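Local coordinates for protein LP04448p (Drosophila melanogaster, PDB 4QMH) that probably binds tubulin through its TOG domains and drives microtubule polymerization as a member of the XMAP215 family, at residues T76-C81 against A116-C121; E136-A141 against I176-P181. One frame throughout, in Å; residues are numbered along the deposited sequence.

Overall arrangement
The two contacts lie on opposite sides of the centre of one TOG domain, with centres about 23 Å apart and nearest atoms about 11 Å apart. They share no helix, although helix 112-129 of interaction 1 is followed in the chain by helix 139-145 of interaction 2, and helix 96-106 packs against both. Interaction 1 joins the middles of two helices and is buried and largely apolar, with a thiol set against a carbonyl. Interaction 2, also mainly buried, reaches the surface at Glu138. Its chemistry is mixed: a methionine-isoleucine contact lies beside a serine and a water, and the water takes a backbone N-H in the first turn of helix 139-145.

Interaction 1 of 2, residues T76-C81 against A116-C121; sequences TTLAIC and AAALNC
Leu78 and Cys121 hold most of the interface between helices 71-88 and 112-129, neighbouring rods of the HEAT-repeat solenoid that makes up a TOG domain. The two segments run nearly parallel, crossing at 22° with their axes 9.4 Å apart, and the 116-121 side meets Leu78 with small residues, Ala117, Ala118 and Cys121. The apolar packing centres on the forked end of Leu78. Its CD1 meets the methyl CB of Ala117 at 3.9 Å, while CD2 turns to the backbone of the next residue, 4.1 Å from CA of Ala118. The same CD2 lies 4.1 Å from SG of Cys121, so the fork spans one turn of the facing helix. Phe103 of helix 96-106 touches Leu78, Cys81 and Cys121 and so adds a third helix to the cluster. The sulfur contacts form the second set. The SG of Cys121 lies beside its own backbone N (chi1 -89°), a setting that directs it across the gap between helices. There it packs against CB of Cys81 at 4.0 Å; the two sulfurs remain too far apart for a disulfide. The shortest approach of the interface also belongs to this thiol, whose SG sits 3.2 Å from the carbonyl O of Leu78.

Interaction 2 of 2, residues E136-A141 against I176-P181; sequences ESEMIA and IHSMVP
Met179 lays its terminal methyl over the branched side of Ile140, with CE 3.6 Å from CG2 and 3.8 Å from CB of that isoleucine. The methionine chain is extended beyond CG (chi2 174°, chi3 -170°), which carries CE across the gap, and its sulfur follows at 4.0 Å from the same CG2. Phe135 touches both side chains, as does Leu159 of helix 149-162, adding further apolar contacts to the pair. In the HEAT-repeat solenoid of the TOG domain, this contact brings the start of helix 139-145 against helix 173-186. Glu138 occupies the N-cap position, and its backbone N is hydrogen-bonded to OD1 of Asp175. Its extended side chain runs alongside Ser178, with CG and CD each 3.7 Å from the serine CB and the carboxylate OE2 next to the same carbon. From the first turn of helix 139-145, the methyl of Ala141 also meets Ser178, its CB 3.5 Å from OG. OG of Ser178 donates to the carbonyl O of Asp175, one turn earlier in its own helix, and accepts from a water whose oxygen is 2.9 Å away. The same water takes the N-H of Ala141, with N 2.9 Å from the water oxygen.

Interaction 1 of 2, residues T76-C81 against A116-C121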
ATOM      1  N   THR A  76       2.025  -1.062  16.667  1.00  8.82           N
ATOM      2  CA  THR A  76       0.925  -0.338  17.286  1.00 11.24           C
ATOM      3  C   THR A  76       0.340   0.661  16.295  1.00  9.59           C
ATOM      4  O   THR A  76      -0.887   0.840  16.210  1.00 11.16           O
ATOM      5  CB  THR A  76       1.381   0.386  18.570  1.00 11.89           C
ATOM      6  OG1 THR A  76       1.792  -0.594  19.536  1.00 14.78           O
ATOM      7  CG2 THR A  76       0.232   1.213  19.163  1.00 12.15           C
ATOM      8  N   THR A  77       1.218   1.312  15.540  1.00  7.35           N
ATOM      9  CA  THR A  77       0.793   2.312  14.568  1.00  8.05           C
ATOM     10  C   THR A  77      -0.058   1.689  13.455  1.00  9.64           C
ATOM     11  O   THR A  77      -1.034   2.291  13.007  1.00  8.23           O
ATOM     12  CB  THR A  77       1.998   3.109  14.006  1.00  7.32           C
ATOM     13  OG1 THR A  77       2.723   3.706  15.090  1.00  7.92           O
ATOM     14  CG2 THR A  77       1.555   4.180  13.042  1.00  9.57           C
ATOM     15  N   LEU A  78       0.282   0.476  13.014  1.00  8.92           N
ATOM     16  CA  LEU A  78      -0.556  -0.202  12.027  1.00  7.70           C
ATOM     17  C   LEU A  78      -1.969  -0.397  12.575  1.00  9.14           C
ATOM     18  O   LEU A  78      -2.948  -0.128  11.880  1.00  9.36           O
ATOM     19  CB  LEU A  78       0.045  -1.543  11.600  1.00  9.51           C
ATOM     20  CG  LEU A  78       1.294  -1.458  10.721  1.00 13.70           C
ATOM     21  CD1 LEU A  78       2.031  -2.798  10.744  1.00 13.32           C
ATOM     22  CD2 LEU A  78       0.951  -1.033   9.281  1.00 10.95           C
ATOM     23  N   ALA A  79      -2.061  -0.853  13.825  1.00 10.51           N
ATOM     24  CA  ALA A  79      -3.353  -1.033  14.484  1.00 11.25           C
ATOM     25  C   ALA A  79      -4.118   0.280  14.531  1.00 10.63           C
ATOM     26  O   ALA A  79      -5.321   0.318  14.268  1.00 10.92           O
ATOM     27  CB  ALA A  79      -3.161  -1.593  15.897  1.00 12.94           C
ATOM     28  N   ILE A  80      -3.430   1.363  14.880  1.00  9.24           N
ATOM     29  CA  ILE A  80      -4.090   2.671  14.918  1.00  8.65           C
ATOM     30  C   ILE A  80      -4.581   3.125  13.549  1.00 11.84           C
ATOM     31  O   ILE A  80      -5.668   3.698  13.428  1.00 10.69           O
ATOM     32  CB  ILE A  80      -3.175   3.743  15.528  1.00 12.76           C
ATOM     33  CG1 ILE A  80      -3.060   3.522  17.037  1.00 22.05           C
ATOM     34  CG2 ILE A  80      -3.727   5.134  15.245  1.00 10.70           C
ATOM     35  CD1 ILE A  80      -1.951   4.322  17.680  1.00 23.84           C
ATOM     36  N   CYS A  81      -3.798   2.860  12.509  1.00  9.05           N
ATOM     37  CA  CYS A  81      -4.217   3.251  11.169  1.00  7.94           C
ATOM     38  C   CYS A  81      -5.449   2.470  10.731  1.00 11.39           C
ATOM     39  O   CYS A  81      -6.301   3.004  10.035  1.00 10.37           O
ATOM     40  CB  CYS A  81      -3.080   3.088  10.158  1.00  9.58           C
ATOM     41  SG  CYS A  81      -1.785   4.306  10.364  1.00 10.47           S
ATOM     42  N   ALA A 116       0.893  -9.123   7.774  1.00 14.46           N
ATOM     43  CA  ALA A 116      -0.558  -9.307   7.728  1.00 13.42           C
ATOM     44  C   ALA A 116      -1.291  -8.056   8.182  1.00 11.78           C
ATOM     45  O   ALA A 116      -2.314  -7.670   7.603  1.00 13.99           O
ATOM     46  CB  ALA A 116      -0.970 -10.503   8.593  1.00 17.26           C
ATOM     47  N   ALA A 117      -0.773  -7.434   9.235  1.00 11.76           N
ATOM     48  CA  ALA A 117      -1.310  -6.169   9.706  1.00 16.18           C
ATOM     49  C   ALA A 117      -1.199  -5.123   8.607  1.00 13.32           C
ATOM     50  O   ALA A 117      -2.119  -4.327   8.401  1.00 13.42           O
ATOM     51  CB  ALA A 117      -0.577  -5.712  10.968  1.00 14.63           C
ATOM     52  N   ALA A 118      -0.076  -5.129   7.891  1.00  9.88           N
ATOM     53  CA  ALA A 118       0.141  -4.167   6.823  1.00  9.09           C
ATOM     54  C   ALA A 118      -0.860  -4.407   5.687  1.00  8.45           C
ATOM     55  O   ALA A 118      -1.449  -3.466   5.157  1.00 11.35           O
ATOM     56  CB  ALA A 118       1.575  -4.258   6.316  1.00 13.19           C
ATOM     57  N   LEU A 119      -1.048  -5.671   5.320  1.00  8.23           N
ATOM     58  CA  LEU A 119      -2.011  -6.026   4.273  1.00 10.03           C
ATOM     59  C   LEU A 119      -3.427  -5.620   4.667  1.00  9.54           C
ATOM     60  O   LEU A 119      -4.201  -5.157   3.837  1.00 13.75           O
ATOM     61  CB  LEU A 119      -1.963  -7.527   3.989  1.00 13.89           C
ATOM     62  CG  LEU A 119      -0.864  -8.017   3.060  1.00 22.57           C
ATOM     63  CD1 LEU A 119      -0.885  -9.535   2.968  1.00 27.74           C
ATOM     64  CD2 LEU A 119      -1.023  -7.387   1.669  1.00 25.39           C
ATOM     65  N   ASN A 120      -3.756  -5.793   5.940  1.00 14.85           N
ATOM     66  CA  ASN A 120      -5.086  -5.458   6.440  1.00 12.89           C
ATOM     67  C   ASN A 120      -5.362  -3.966   6.384  1.00 13.04           C
ATOM     68  O   ASN A 120      -6.471  -3.545   6.066  1.00 17.70           O
ATOM     69  CB  ASN A 120      -5.249  -5.955   7.873  1.00 15.13           C
ATOM     70  CG  ASN A 120      -5.318  -7.461   7.957  1.00 22.13           C
ATOM     71  OD1 ASN A 120      -5.762  -8.128   7.023  1.00 30.75           O
ATOM     72  ND2 ASN A 120      -4.885  -8.009   9.086  1.00 29.75           N
ATOM     73  N   CYS A 121      -4.351  -3.169   6.713  1.00 10.57           N
ATOM     74  CA  CYS A 121      -4.453  -1.726   6.560  1.00 12.56           C
ATOM     75  C   CYS A 121      -4.693  -1.367   5.113  1.00 11.90           C
ATOM     76  O   CYS A 121      -5.561  -0.559   4.800  1.00 13.73           O
ATOM     77  CB  CYS A 121      -3.172  -1.032   6.999  1.00 15.90           C
ATOM     78  SG  CYS A 121      -3.126  -0.615   8.726  1.00 16.53           S
TER

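Interaction 2 of 2, residues E136-A141 against I176-P181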
ATOM      1  N   GLU A 136      -1.038   5.698  -7.835  1.00 12.12           N
ATOM      2  CA  GLU A 136      -0.607   7.051  -8.126  1.00  9.95           C
ATOM      3  C   GLU A 136       0.812   7.249  -7.621  1.00 10.58           C
ATOM      4  O   GLU A 136       1.231   6.625  -6.642  1.00 11.84           O
ATOM      5  CB  GLU A 136      -1.523   8.070  -7.441  1.00 11.52           C
ATOM      6  CG  GLU A 136      -2.975   7.988  -7.901  1.00 16.98           C
ATOM      7  CD  GLU A 136      -3.720   9.309  -7.741  1.00 36.04           C
ATOM      8  OE1 GLU A 136      -3.080  10.308  -7.372  1.00 36.83           O
ATOM      9  OE2 GLU A 136      -4.941   9.347  -7.993  1.00 49.92           O
ATOM     10  N   SER A 137       1.541   8.118  -8.312  1.00 11.57           N
ATOM     11  CA  SER A 137       2.828   8.625  -7.853  1.00 12.69           C
ATOM     12  C   SER A 137       3.911   7.572  -7.692  1.00 10.48           C
ATOM     13  O   SER A 137       4.902   7.803  -7.004  1.00 11.32           O
ATOM     14  CB  SER A 137       2.641   9.408  -6.553  1.00 13.59           C
ATOM     15  OG  SER A 137       1.741  10.482  -6.760  1.00 20.86           O
ATOM     16  N   GLU A 138       3.711   6.431  -8.348  1.00 10.55           N
ATOM     17  CA  GLU A 138       4.671   5.328  -8.345  1.00  7.87           C
ATOM     18  C   GLU A 138       4.988   4.800  -6.955  1.00  8.86           C
ATOM     19  O   GLU A 138       6.087   4.328  -6.708  1.00  9.09           O
ATOM     20  CB  GLU A 138       5.957   5.703  -9.091  1.00  9.61           C
ATOM     21  CG  GLU A 138       5.698   5.977 -10.584  1.00 11.36           C
ATOM     22  CD  GLU A 138       6.964   6.246 -11.403  1.00 16.65           C
ATOM     23  OE1 GLU A 138       8.088   6.032 -10.902  1.00 17.43           O
ATOM     24  OE2 GLU A 138       6.833   6.678 -12.570  1.00 18.45           O
ATOM     25  N   MET A 139       4.024   4.863  -6.048  1.00  7.02           N
ATOM     26  CA  MET A 139       4.245   4.303  -4.711  1.00  9.33           C
ATOM     27  C   MET A 139       4.530   2.809  -4.767  1.00 10.76           C
ATOM     28  O   MET A 139       5.451   2.313  -4.114  1.00 10.41           O
ATOM     29  CB  MET A 139       3.058   4.594  -3.796  1.00  8.00           C
ATOM     30  CG  MET A 139       2.950   6.068  -3.447  1.00  7.07           C
ATOM     31  SD  MET A 139       1.531   6.482  -2.406  1.00 11.12           S
ATOM     32  CE  MET A 139       0.167   6.172  -3.513  1.00 10.60           C
ATOM     33  N   ILE A 140       3.743   2.098  -5.558  1.00  8.01           N
ATOM     34  CA  ILE A 140       3.937   0.656  -5.700  1.00  6.71           C
ATOM     35  C   ILE A 140       5.268   0.335  -6.409  1.00  8.87           C
ATOM     36  O   ILE A 140       6.058  -0.488  -5.933  1.00  8.86           O
ATOM     37  CB  ILE A 140       2.709   0.019  -6.383  1.00  4.66           C
ATOM     38  CG1 ILE A 140       1.522   0.021  -5.408  1.00  8.42           C
ATOM     39  CG2 ILE A 140       3.005  -1.394  -6.859  1.00  9.12           C
ATOM     40  CD1 ILE A 140       0.176  -0.240  -6.083  1.00 10.37           C
ATOM     41  N   ALA A 141       5.530   0.999  -7.530  1.00  8.07           N
ATOM     42  CA  ALA A 141       6.789   0.783  -8.245  1.00  8.65           C
ATOM     43  C   ALA A 141       8.013   1.093  -7.380  1.00 11.14           C
ATOM     44  O   ALA A 141       9.014   0.386  -7.439  1.00 13.56           O
ATOM     45  CB  ALA A 141       6.822   1.602  -9.519  1.00 11.42           C
ATOM     46  N   ILE A 176       0.362   1.765 -13.658  1.00  8.94           N
ATOM     47  CA  ILE A 176       0.624   0.359 -14.012  1.00  8.14           C
ATOM     48  C   ILE A 176       1.852   0.237 -14.933  1.00 11.57           C
ATOM     49  O   ILE A 176       2.703  -0.634 -14.743  1.00 11.01           O
ATOM     50  CB  ILE A 176      -0.613  -0.322 -14.632  1.00 10.84           C
ATOM     51  CG1 ILE A 176      -1.813  -0.243 -13.681  1.00 11.07           C
ATOM     52  CG2 ILE A 176      -0.307  -1.774 -14.998  1.00 16.97           C
ATOM     53  CD1 ILE A 176      -1.554  -0.827 -12.311  1.00 17.88           C
ATOM     54  N   HIS A 177       1.970   1.122 -15.922  1.00 12.39           N
ATOM     55  CA  HIS A 177       3.169   1.133 -16.760  1.00 11.34           C
ATOM     56  C   HIS A 177       4.459   1.185 -15.928  1.00 10.83           C
ATOM     57  O   HIS A 177       5.454   0.556 -16.275  1.00 14.52           O
ATOM     58  CB  HIS A 177       3.160   2.314 -17.735  1.00 11.73           C
ATOM     59  CG  HIS A 177       2.491   2.028 -19.044  1.00 17.39           C
ATOM     60  ND1 HIS A 177       3.108   1.329 -20.060  1.00 14.20           N
ATOM     61  CD2 HIS A 177       1.268   2.374 -19.512  1.00 20.03           C
ATOM     62  CE1 HIS A 177       2.289   1.248 -21.093  1.00 18.02           C
ATOM     63  NE2 HIS A 177       1.165   1.872 -20.787  1.00 17.54           N
ATOM     64  N   SER A 178       4.446   1.946 -14.836  1.00 11.34           N
ATOM     65  CA  SER A 178       5.639   2.095 -14.015  1.00 10.44           C
ATOM     66  C   SER A 178       6.055   0.780 -13.348  1.00 10.47           C
ATOM     67  O   SER A 178       7.203   0.637 -12.930  1.00 13.71           O
ATOM     68  CB  SER A 178       5.456   3.196 -12.963  1.00  9.34           C
ATOM     69  OG  SER A 178       4.592   2.772 -11.920  1.00  9.80           O
ATOM     70  N   MET A 179       5.128  -0.170 -13.271  1.00 10.92           N
ATOM     71  CA  MET A 179       5.407  -1.466 -12.650  1.00  6.84           C
ATOM     72  C   MET A 179       6.041  -2.432 -13.640  1.00  8.51           C
ATOM     73  O   MET A 179       6.637  -3.434 -13.254  1.00 10.32           O
ATOM     74  CB  MET A 179       4.127  -2.085 -12.108  1.00  8.57           C
ATOM     75  CG  MET A 179       3.396  -1.193 -11.121  1.00  6.90           C
ATOM     76  SD  MET A 179       1.826  -1.936 -10.674  1.00 10.55           S
ATOM     77  CE  MET A 179       1.134  -0.529  -9.802  1.00  9.82           C
ATOM     78  N   VAL A 180       5.900  -2.140 -14.924  1.00  9.83           N
ATOM     79  CA  VAL A 180       6.288  -3.117 -15.942  1.00  9.24           C
ATOM     80  C   VAL A 180       7.783  -3.516 -15.929  1.00  7.75           C
ATOM     81  O   VAL A 180       8.115  -4.696 -16.049  1.00  9.81           O
ATOM     82  CB  VAL A 180       5.827  -2.681 -17.348  1.00  7.42           C
ATOM     83  CG1 VAL A 180       6.458  -3.573 -18.415  1.00 11.31           C
ATOM     84  CG2 VAL A 180       4.305  -2.725 -17.452  1.00 11.34           C
ATOM     85  N   PRO A 181       8.695  -2.547 -15.768  1.00  9.58           N
ATOM     86  CA  PRO A 181      10.100  -2.976 -15.689  1.00 10.59           C
ATOM     87  C   PRO A 181      10.350  -3.925 -14.526  1.00 13.92           C
ATOM     88  O   PRO A 181      11.185  -4.831 -14.625  1.00 13.06           O
ATOM     89  CB  PRO A 181      10.854  -1.660 -15.473  1.00 11.23           C
ATOM     90  CG  PRO A 181       9.972  -0.620 -16.085  1.00 14.73           C
ATOM     91  CD  PRO A 181       8.565  -1.081 -15.801  1.00 13.52           C
TER
HETATM   92  O   HOH W   1       3.556   2.233  -9.301  1.00  7.70           O